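Local coordinates for protein D-hydantoinase (Ralstonia pickettii, PDB 1NFG) that probably catalyses the stereospecific hydrolysis of the cyclic amide bond of D-hydantoin derivatives, using two zinc ions in each subunit, at residues C262-Y267 against Y283-P288; H237-E242 against P288-K293; G53-T58 against E341-M346. All coordinates share one frame; numbering follows the deposited sequence.

Contact 1. Residues C262-Y267 against Y283-P288; sequences CTHYLY and YVFTPP
His-264 and Phe-285 meet edge to face: CD2 of His-264 is poised over the centre of the Phe-285 ring, 3.4 Å from its CE1, and the two planes stand 75° apart. Both side chains lean over their own backbone, and it is the histidine's edge that faces the phenylalanine's ring. Tyr-265 adds a third ring. Its CE1 comes within 3.7 Å of Phe-285 CE1 at an oblique setting, while CD2 of His-264 sits over the face of the Tyr-265 ring. Beyond this aromatic cluster the Tyr-265 hydroxyl OH donates to the carbonyl O of Pro-287 at 2.8 Å, reaching it 18° out of the carbonyl plane; OH also packs against Pro-287 CD.

Behind these rings lie two different backbones. A 3-10 turn at residues 264-265 presents the histidine and tyrosine together, and the opposing loop has a cis peptide between Thr-286 and Pro-287. Phe-285 O is bonded by His-206 NE2, and Thr-286 OG1 is hydrogen-bonded to Asn-335 OD1. Thr-286 and Asn-335 probably bind substrate, as does nearby Tyr-153. The chemistry thus joins apolar ring packing to a single directional bond, and the buried phenol is tied to the backbone of a loop that probably lines the substrate pocket beside the zinc centre.

Contact 2. Residues H237-E242 against P288-K293; sequences HVTCEE and PARAKK
Thr-239 and Arg-290 make the close-packed half of this contact. NE of Arg-290 donates to Thr-239 OG1 over 3.1 Å with an N-H...O angle of 151°, and the hydroxyl lies 20° out of the guanidinium plane. The first torsion of the arginine sets CG beside its backbone N, 3.7 Å from CB of Cys-240, and the bend at chi2 (-51°) then turns NE toward the threonine hydroxyl. Glu-215 unites the pair from the neighbouring helix 212-229: its OE1 is hydrogen-bonded to Thr-239 OG1 and salt-bridged to Arg-290 NH2. NH1 of the same arginine bonds to the carbonyl O of Arg-210, so all three guanidinium nitrogens have partners in this buried corner.

In the TIM barrel of the metallo-dependent hydrolases, loops at the C-terminal ends of the barrel strands carry the active-site residues. Here His-237, a ligand of the second zinc ion, begins the segment that leads into helix 241-253, with Cys-240 as N-cap; the other segment enters helix 292-303 with Ala-291 in the same role.

Where the two helices start, the contact opens toward solvent and rests on charge. The chain of Lys-293 runs across the two glutamates, nearly perpendicular to them. In a salt-bridge network, its NZ meets the anti lone pair of Glu-241 OE1 at 2.9 Å and makes a weak bond with Glu-242 OE2 at 3.2 Å. Both glutamates are partly exposed, and Lys-293 itself is exposed.

Contact 3. Residues G53-T58 against E341-M346; sequences GIDVHT and EERLMM. With ZN (zinc ion), chain E.
Arg-343 lays its guanidinium against the side chain of Asp-55, with the carboxylate and guanidinium planes stacked 29° apart. Because the two groups overlap rather than meet edge on, no N-H points at the carboxylate: Asp-55 OD2 and Arg-343 NE form a long salt bridge of 3.7 Å, a matter of charge alone. A water supplies the directional link, donating to OD2 of Asp-55 and accepting from NE of Arg-343, each at 2.8 Å. The bend at chi3 (59°) turns the arginine tip along the strand, where NH1 makes a weak bond to Ile-54 O at 3.1 Å and a hydrogen bond to Val-310 O. CA of Asp-55 lies over one guanidinium face and CD2 of Leu-344 over the opposite one, while Gly-53 C and Ile-54 N approach its edge.

The carboxylate has other duties. OD2 bonds to Ser-312 OG, and OD1 accepts from His-57 N at 3.0 Å, closing an Asx turn. That turn lies at the strand end from which His-57 NE2 binds zinc at 2.4 Å, together with His-59, carbamylated Lys-148 and Asp-313: the first-strand His-X-His metal site of the amidohydrolase TIM barrel.

In the fold
Along the chain the contacts are nested: contact 1 lies inside the loop closed by contact 2, and both lie inside that of contact 3. Contacts 1 and 2 share Pro-288 and have centres about 8 Å apart, with Tyr-265 packing on Thr-239 and His-237. Contact 3 is about 14 Å from contact 1 and 19 Å from contact 2, centre to centre; Thr-263 touches Arg-343 and Met-346. Together they join strand 48-58, the loop after strand 257-262 and the beginnings of helices 241-253, 292-303 and 343-352, with zinc ligands in contacts 2 and 3. His-57 and His-237 bind different zinc ions, yet their rings touch; Glu-260 OE2 is hydrogen-bonded to His-57 ND1 and the backbone N of His-237.

Contact 1. Residues C262-Y267 against Y283-P288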
loop_
_atom_site.group_PDB
_atom_site.type_symbol
_atom_site.label_atom_id
_atom_site.label_comp_id
_atom_site.label_asym_id
_atom_site.label_seq_id
_atom_site.Cartn_x
_atom_site.Cartn_y
_atom_site.Cartn_z
ATOM N N CYS A 262 -13.207 -3.325 19.943
ATOM C CA CYS A 262 -13.811 -3.658 21.206
ATOM C C CYS A 262 -12.741 -3.783 22.269
ATOM O O CYS A 262 -11.660 -4.311 22.030
ATOM C CB CYS A 262 -14.629 -4.953 21.066
ATOM S SG CYS A 262 -15.912 -4.874 19.750
ATOM N N THR A 263 -13.067 -3.277 23.447
ATOM C CA THR A 263 -12.179 -3.272 24.588
ATOM C C THR A 263 -11.129 -4.375 24.623
ATOM O O THR A 263 -9.931 -4.088 24.660
ATOM C CB THR A 263 -12.993 -3.340 25.878
ATOM O OG1 THR A 263 -14.122 -2.460 25.767
ATOM C CG2 THR A 263 -12.137 -2.940 27.072
ATOM N N HIS A 264 -11.568 -5.632 24.606
ATOM C CA HIS A 264 -10.632 -6.756 24.693
ATOM C C HIS A 264 -9.588 -6.849 23.581
ATOM O O HIS A 264 -8.547 -7.483 23.758
ATOM C CB HIS A 264 -11.393 -8.089 24.831
ATOM C CG HIS A 264 -12.498 -8.269 23.837
ATOM N ND1 HIS A 264 -13.602 -7.446 23.797
ATOM C CD2 HIS A 264 -12.661 -9.170 22.840
ATOM C CE1 HIS A 264 -14.398 -7.831 22.814
ATOM N NE2 HIS A 264 -13.849 -8.873 22.217
ATOM N N TYR A 265 -9.851 -6.216 22.446
ATOM C CA TYR A 265 -8.893 -6.241 21.352
ATOM C C TYR A 265 -7.765 -5.236 21.576
ATOM O O TYR A 265 -6.853 -5.118 20.758
ATOM C CB TYR A 265 -9.604 -5.975 20.028
ATOM C CG TYR A 265 -10.552 -7.092 19.669
ATOM C CD1 TYR A 265 -10.086 -8.398 19.499
ATOM C CD2 TYR A 265 -11.920 -6.857 19.532
ATOM C CE1 TYR A 265 -10.956 -9.440 19.205
ATOM C CE2 TYR A 265 -12.801 -7.894 19.235
ATOM C CZ TYR A 265 -12.312 -9.182 19.073
ATOM O OH TYR A 265 -13.182 -10.209 18.773
ATOM N N LEU A 266 -7.832 -4.519 22.695
ATOM C CA LEU A 266 -6.808 -3.542 23.051
ATOM C C LEU A 266 -6.027 -4.061 24.255
ATOM O O LEU A 266 -5.083 -3.419 24.714
ATOM C CB LEU A 266 -7.446 -2.205 23.437
ATOM C CG LEU A 266 -8.340 -1.469 22.443
ATOM C CD1 LEU A 266 -8.964 -0.278 23.140
ATOM C CD2 LEU A 266 -7.533 -1.020 21.234
ATOM N N TYR A 267 -6.408 -5.232 24.754
ATOM C CA TYR A 267 -5.770 -5.769 25.941
ATOM C C TYR A 267 -5.428 -7.246 25.940
ATOM O O TYR A 267 -4.471 -7.657 26.592
ATOM C CB TYR A 267 -6.661 -5.484 27.155
ATOM C CG TYR A 267 -6.727 -4.025 27.540
ATOM C CD1 TYR A 267 -5.711 -3.441 28.290
ATOM C CD2 TYR A 267 -7.798 -3.223 27.143
ATOM C CE1 TYR A 267 -5.750 -2.104 28.638
ATOM C CE2 TYR A 267 -7.848 -1.877 27.485
ATOM C CZ TYR A 267 -6.816 -1.324 28.236
ATOM O OH TYR A 267 -6.840 0.010 28.586
ATOM N N TYR A 283 -11.290 -16.815 27.120
ATOM C CA TYR A 283 -10.915 -15.880 26.068
ATOM C C TYR A 283 -11.293 -16.319 24.681
ATOM O O TYR A 283 -10.782 -15.792 23.695
ATOM C CB TYR A 283 -9.418 -15.616 26.157
ATOM C CG TYR A 283 -9.060 -15.172 27.544
ATOM C CD1 TYR A 283 -9.271 -13.857 27.943
ATOM C CD2 TYR A 283 -8.639 -16.094 28.500
ATOM C CE1 TYR A 283 -9.080 -13.473 29.261
ATOM C CE2 TYR A 283 -8.450 -15.723 29.820
ATOM C CZ TYR A 283 -8.675 -14.412 30.193
ATOM O OH TYR A 283 -8.519 -14.041 31.505
ATOM N N VAL A 284 -12.202 -17.280 24.604
ATOM C CA VAL A 284 -12.650 -17.753 23.314
ATOM C C VAL A 284 -13.774 -16.858 22.805
ATOM O O VAL A 284 -14.957 -17.091 23.082
ATOM C CB VAL A 284 -13.144 -19.214 23.379
ATOM C CG1 VAL A 284 -13.752 -19.617 22.044
ATOM C CG2 VAL A 284 -11.986 -20.137 23.726
ATOM N N PHE A 285 -13.388 -15.809 22.084
ATOM C CA PHE A 285 -14.349 -14.895 21.483
ATOM C C PHE A 285 -13.936 -14.724 20.031
ATOM O O PHE A 285 -12.827 -15.103 19.650
ATOM C CB PHE A 285 -14.390 -13.554 22.220
ATOM C CG PHE A 285 -13.044 -13.012 22.582
ATOM C CD1 PHE A 285 -12.209 -12.475 21.612
ATOM C CD2 PHE A 285 -12.614 -13.033 23.905
ATOM C CE1 PHE A 285 -10.968 -11.967 21.957
ATOM C CE2 PHE A 285 -11.377 -12.527 24.259
ATOM C CZ PHE A 285 -10.550 -11.992 23.285
ATOM N N THR A 286 -14.827 -14.159 19.225
ATOM C CA THR A 286 -14.566 -14.000 17.807
ATOM C C THR A 286 -14.779 -12.583 17.283
ATOM O O THR A 286 -15.750 -11.925 17.646
ATOM C CB THR A 286 -15.467 -14.970 17.015
ATOM O OG1 THR A 286 -15.150 -16.316 17.390
ATOM C CG2 THR A 286 -15.283 -14.793 15.516
ATOM N N PRO A 287 -13.867 -12.096 16.417
ATOM C CA PRO A 287 -12.681 -12.819 15.946
ATOM C C PRO A 287 -11.740 -13.125 17.105
ATOM O O PRO A 287 -11.898 -12.584 18.201
ATOM C CB PRO A 287 -12.085 -11.861 14.927
ATOM C CG PRO A 287 -13.304 -11.259 14.312
ATOM C CD PRO A 287 -14.141 -10.942 15.539
ATOM N N PRO A 288 -10.742 -13.990 16.879
ATOM C CA PRO A 288 -9.789 -14.362 17.930
ATOM C C PRO A 288 -8.921 -13.220 18.439
ATOM O O PRO A 288 -8.670 -12.249 17.726
ATOM C CB PRO A 288 -8.929 -15.441 17.261
ATOM C CG PRO A 288 -9.752 -15.915 16.118
ATOM C CD PRO A 288 -10.400 -14.662 15.616
#

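Contact 2. Residues H237-E242 against P288-K293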
loop_
_atom_site.group_PDB
_atom_site.type_symbol
_atom_site.label_atom_id
_atom_site.label_comp_id
_atom_site.label_asym_id
_atom_site.label_seq_id
_atom_site.Cartn_x
_atom_site.Cartn_y
_atom_site.Cartn_z
ATOM N N HIS A 237 -16.171 -4.952 15.281
ATOM C CA HIS A 237 -14.936 -5.505 15.816
ATOM C C HIS A 237 -13.751 -5.721 14.866
ATOM O O HIS A 237 -13.425 -6.854 14.518
ATOM C CB HIS A 237 -15.218 -6.807 16.585
ATOM C CG HIS A 237 -16.015 -7.821 15.817
ATOM N ND1 HIS A 237 -15.768 -8.122 14.494
ATOM C CD2 HIS A 237 -17.033 -8.628 16.202
ATOM C CE1 HIS A 237 -16.600 -9.070 14.099
ATOM N NE2 HIS A 237 -17.376 -9.394 15.115
ATOM N N VAL A 238 -13.119 -4.628 14.438
ATOM C CA VAL A 238 -11.917 -4.720 13.610
ATOM C C VAL A 238 -10.891 -5.056 14.682
ATOM O O VAL A 238 -10.736 -4.308 15.646
ATOM C CB VAL A 238 -11.546 -3.379 12.974
ATOM C CG1 VAL A 238 -10.163 -3.477 12.354
ATOM C CG2 VAL A 238 -12.578 -3.006 11.914
ATOM N N THR A 239 -10.183 -6.164 14.515
ATOM C CA THR A 239 -9.262 -6.614 15.547
ATOM C C THR A 239 -7.758 -6.669 15.274
ATOM O O THR A 239 -6.978 -6.893 16.198
ATOM C CB THR A 239 -9.675 -8.013 15.989
ATOM O OG1 THR A 239 -9.268 -8.960 14.989
ATOM C CG2 THR A 239 -11.192 -8.087 16.127
ATOM N N CYS A 240 -7.336 -6.480 14.032
ATOM C CA CYS A 240 -5.913 -6.587 13.747
ATOM C C CYS A 240 -5.443 -5.670 12.640
ATOM O O CYS A 240 -6.247 -5.068 11.922
ATOM C CB CYS A 240 -5.581 -8.031 13.375
ATOM S SG CYS A 240 -6.498 -8.607 11.917
ATOM N N GLU A 241 -4.127 -5.592 12.494
ATOM C CA GLU A 241 -3.505 -4.746 11.488
ATOM C C GLU A 241 -3.961 -5.032 10.056
ATOM O O GLU A 241 -4.260 -4.102 9.297
ATOM C CB GLU A 241 -1.982 -4.868 11.600
ATOM C CG GLU A 241 -1.203 -4.214 10.480
ATOM C CD GLU A 241 0.288 -4.168 10.769
ATOM O OE1 GLU A 241 0.800 -5.091 11.446
ATOM O OE2 GLU A 241 0.948 -3.211 10.306
ATOM N N GLU A 242 -4.034 -6.308 9.686
ATOM C CA GLU A 242 -4.435 -6.648 8.326
ATOM C C GLU A 242 -5.867 -6.279 7.962
ATOM O O GLU A 242 -6.107 -5.767 6.871
ATOM C CB GLU A 242 -4.172 -8.135 8.028
ATOM C CG GLU A 242 -4.108 -9.021 9.242
ATOM C CD GLU A 242 -2.753 -9.017 9.919
ATOM O OE1 GLU A 242 -1.774 -9.452 9.280
ATOM O OE2 GLU A 242 -2.671 -8.590 11.095
ATOM N N PRO A 288 -10.742 -13.990 16.879
ATOM C CA PRO A 288 -9.789 -14.362 17.930
ATOM C C PRO A 288 -8.921 -13.220 18.439
ATOM O O PRO A 288 -8.670 -12.249 17.726
ATOM C CB PRO A 288 -8.929 -15.441 17.261
ATOM C CG PRO A 288 -9.752 -15.915 16.118
ATOM C CD PRO A 288 -10.400 -14.662 15.616
ATOM N N ALA A 289 -8.457 -13.358 19.678
ATOM C CA ALA A 289 -7.567 -12.374 20.275
ATOM C C ALA A 289 -6.316 -12.376 19.400
ATOM O O ALA A 289 -5.841 -13.438 18.989
ATOM C CB ALA A 289 -7.215 -12.783 21.686
ATOM N N ARG A 290 -5.778 -11.195 19.122
ATOM C CA ARG A 290 -4.598 -11.084 18.278
ATOM C C ARG A 290 -3.275 -10.989 19.040
ATOM O O ARG A 290 -3.026 -11.765 19.961
ATOM C CB ARG A 290 -4.767 -9.887 17.351
ATOM C CG ARG A 290 -6.052 -9.938 16.536
ATOM C CD ARG A 290 -6.204 -11.278 15.835
ATOM N NE ARG A 290 -7.260 -11.252 14.829
ATOM C CZ ARG A 290 -7.667 -12.318 14.145
ATOM N NH1 ARG A 290 -7.108 -13.504 14.360
ATOM N NH2 ARG A 290 -8.633 -12.196 13.245
ATOM N N ALA A 291 -2.421 -10.045 18.650
ATOM C CA ALA A 291 -1.130 -9.871 19.309
ATOM C C ALA A 291 -0.952 -8.442 19.806
ATOM O O ALA A 291 -1.714 -7.548 19.423
ATOM C CB ALA A 291 -0.012 -10.226 18.353
ATOM N N LYS A 292 0.057 -8.224 20.648
ATOM C CA LYS A 292 0.323 -6.895 21.183
ATOM C C LYS A 292 0.563 -5.847 20.103
ATOM O O LYS A 292 0.174 -4.688 20.264
ATOM C CB LYS A 292 1.526 -6.926 22.125
ATOM C CG LYS A 292 1.275 -7.713 23.401
ATOM C CD LYS A 292 2.434 -7.597 24.379
ATOM C CE LYS A 292 2.137 -8.335 25.684
ATOM N NZ LYS A 292 3.258 -8.219 26.668
ATOM N N LYS A 293 1.199 -6.239 19.004
ATOM C CA LYS A 293 1.458 -5.276 17.946
ATOM C C LYS A 293 0.132 -4.780 17.389
ATOM O O LYS A 293 0.032 -3.658 16.883
ATOM C CB LYS A 293 2.331 -5.894 16.843
ATOM C CG LYS A 293 1.733 -7.087 16.111
ATOM C CD LYS A 293 1.084 -6.681 14.798
ATOM C CE LYS A 293 0.633 -7.910 14.015
ATOM N NZ LYS A 293 -0.064 -7.564 12.740
#

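Contact 3. Residues G53-T58 against E341-M346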
loop_
_atom_site.group_PDB
_atom_site.type_symbol
_atom_site.label_atom_id
_atom_site.label_comp_id
_atom_site.label_asym_id
_atom_site.label_seq_id
_atom_site.Cartn_x
_atom_site.Cartn_y
_atom_site.Cartn_z
ATOM N N GLY A 53 -22.022 6.629 29.100
ATOM C CA GLY A 53 -21.478 5.721 28.106
ATOM C C GLY A 53 -22.538 5.162 27.168
ATOM O O GLY A 53 -23.693 4.985 27.551
ATOM N N ILE A 54 -22.147 4.884 25.930
ATOM C CA ILE A 54 -23.069 4.342 24.940
ATOM C C ILE A 54 -22.432 3.153 24.232
ATOM O O ILE A 54 -21.546 3.325 23.400
ATOM C CB ILE A 54 -23.443 5.406 23.903
ATOM C CG1 ILE A 54 -24.187 6.555 24.596
ATOM C CG2 ILE A 54 -24.290 4.785 22.806
ATOM C CD1 ILE A 54 -24.571 7.682 23.671
ATOM N N ASP A 55 -22.894 1.950 24.564
ATOM C CA ASP A 55 -22.346 0.727 23.985
ATOM C C ASP A 55 -23.212 0.192 22.843
ATOM O O ASP A 55 -24.219 -0.472 23.079
ATOM C CB ASP A 55 -22.216 -0.331 25.077
ATOM C CG ASP A 55 -21.357 -1.484 24.656
ATOM O OD1 ASP A 55 -21.214 -1.696 23.430
ATOM O OD2 ASP A 55 -20.836 -2.184 25.548
ATOM N N VAL A 56 -22.810 0.467 21.606
ATOM C CA VAL A 56 -23.579 0.029 20.449
ATOM C C VAL A 56 -23.321 -1.405 19.989
ATOM O O VAL A 56 -23.687 -1.773 18.873
ATOM C CB VAL A 56 -23.361 0.987 19.249
ATOM C CG1 VAL A 56 -23.682 2.414 19.674
ATOM C CG2 VAL A 56 -21.929 0.881 18.725
ATOM N N HIS A 57 -22.706 -2.224 20.834
ATOM C CA HIS A 57 -22.450 -3.606 20.444
ATOM C C HIS A 57 -22.594 -4.566 21.618
ATOM O O HIS A 57 -21.598 -4.964 22.228
ATOM C CB HIS A 57 -21.051 -3.735 19.833
ATOM C CG HIS A 57 -20.798 -5.049 19.154
ATOM N ND1 HIS A 57 -19.905 -5.184 18.110
ATOM C CD2 HIS A 57 -21.318 -6.281 19.362
ATOM C CE1 HIS A 57 -19.891 -6.441 17.704
ATOM N NE2 HIS A 57 -20.740 -7.127 18.446
ATOM N N THR A 58 -23.836 -4.941 21.922
ATOM C CA THR A 58 -24.111 -5.865 23.016
ATOM C C THR A 58 -25.020 -7.018 22.618
ATOM O O THR A 58 -25.813 -6.921 21.676
ATOM C CB THR A 58 -24.786 -5.160 24.220
ATOM O OG1 THR A 58 -26.004 -4.534 23.789
ATOM C CG2 THR A 58 -23.868 -4.123 24.817
ATOM N N GLU A 341 -19.733 -3.867 31.476
ATOM C CA GLU A 341 -19.482 -3.057 32.662
ATOM C C GLU A 341 -18.089 -2.441 32.703
ATOM O O GLU A 341 -17.932 -1.278 33.067
ATOM C CB GLU A 341 -19.690 -3.877 33.938
ATOM C CG GLU A 341 -19.830 -3.002 35.186
ATOM C CD GLU A 341 -20.040 -3.794 36.462
ATOM O OE1 GLU A 341 -20.828 -4.764 36.450
ATOM O OE2 GLU A 341 -19.420 -3.435 37.486
ATOM N N GLU A 342 -17.085 -3.224 32.326
ATOM C CA GLU A 342 -15.705 -2.768 32.352
ATOM C C GLU A 342 -15.300 -1.830 31.219
ATOM O O GLU A 342 -14.300 -1.118 31.337
ATOM C CB GLU A 342 -14.760 -3.973 32.353
ATOM C CG GLU A 342 -14.991 -4.948 33.495
ATOM C CD GLU A 342 -15.956 -6.073 33.145
ATOM O OE1 GLU A 342 -16.957 -5.825 32.438
ATOM O OE2 GLU A 342 -15.714 -7.213 33.597
ATOM N N ARG A 343 -16.082 -1.808 30.141
ATOM C CA ARG A 343 -15.749 -0.989 28.977
ATOM C C ARG A 343 -15.136 0.382 29.256
ATOM O O ARG A 343 -13.984 0.622 28.900
ATOM C CB ARG A 343 -16.960 -0.818 28.049
ATOM C CG ARG A 343 -16.586 -0.148 26.716
ATOM C CD ARG A 343 -17.765 0.030 25.765
ATOM N NE ARG A 343 -18.829 0.843 26.346
ATOM C CZ ARG A 343 -19.322 1.943 25.787
ATOM N NH1 ARG A 343 -18.843 2.367 24.625
ATOM N NH2 ARG A 343 -20.292 2.620 26.389
ATOM N N LEU A 344 -15.886 1.280 29.888
ATOM C CA LEU A 344 -15.369 2.620 30.157
ATOM C C LEU A 344 -14.066 2.649 30.943
ATOM O O LEU A 344 -13.103 3.288 30.519
ATOM C CB LEU A 344 -16.412 3.483 30.881
ATOM C CG LEU A 344 -17.695 3.908 30.158
ATOM C CD1 LEU A 344 -17.981 5.349 30.485
ATOM C CD2 LEU A 344 -17.563 3.751 28.667
ATOM N N MET A 345 -14.019 1.973 32.084
ATOM C CA MET A 345 -12.797 1.979 32.877
ATOM C C MET A 345 -11.595 1.542 32.059
ATOM O O MET A 345 -10.548 2.189 32.088
ATOM C CB MET A 345 -12.933 1.079 34.103
ATOM C CG MET A 345 -13.798 1.667 35.211
ATOM S SD MET A 345 -13.837 0.604 36.669
ATOM C CE MET A 345 -14.933 -0.706 36.086
ATOM N N MET A 346 -11.752 0.445 31.324
ATOM C CA MET A 346 -10.679 -0.087 30.494
ATOM C C MET A 346 -10.235 0.892 29.404
ATOM O O MET A 346 -9.042 1.114 29.210
ATOM C CB MET A 346 -11.121 -1.408 29.868
ATOM C CG MET A 346 -11.274 -2.530 30.872
ATOM S SD MET A 346 -9.708 -2.917 31.685
ATOM C CE MET A 346 -9.878 -1.995 33.086
HETATM ZN ZN ZN E . -21.078 -9.474 18.224
HETATM O O HOH W 1 -20.389 -0.854 27.924
#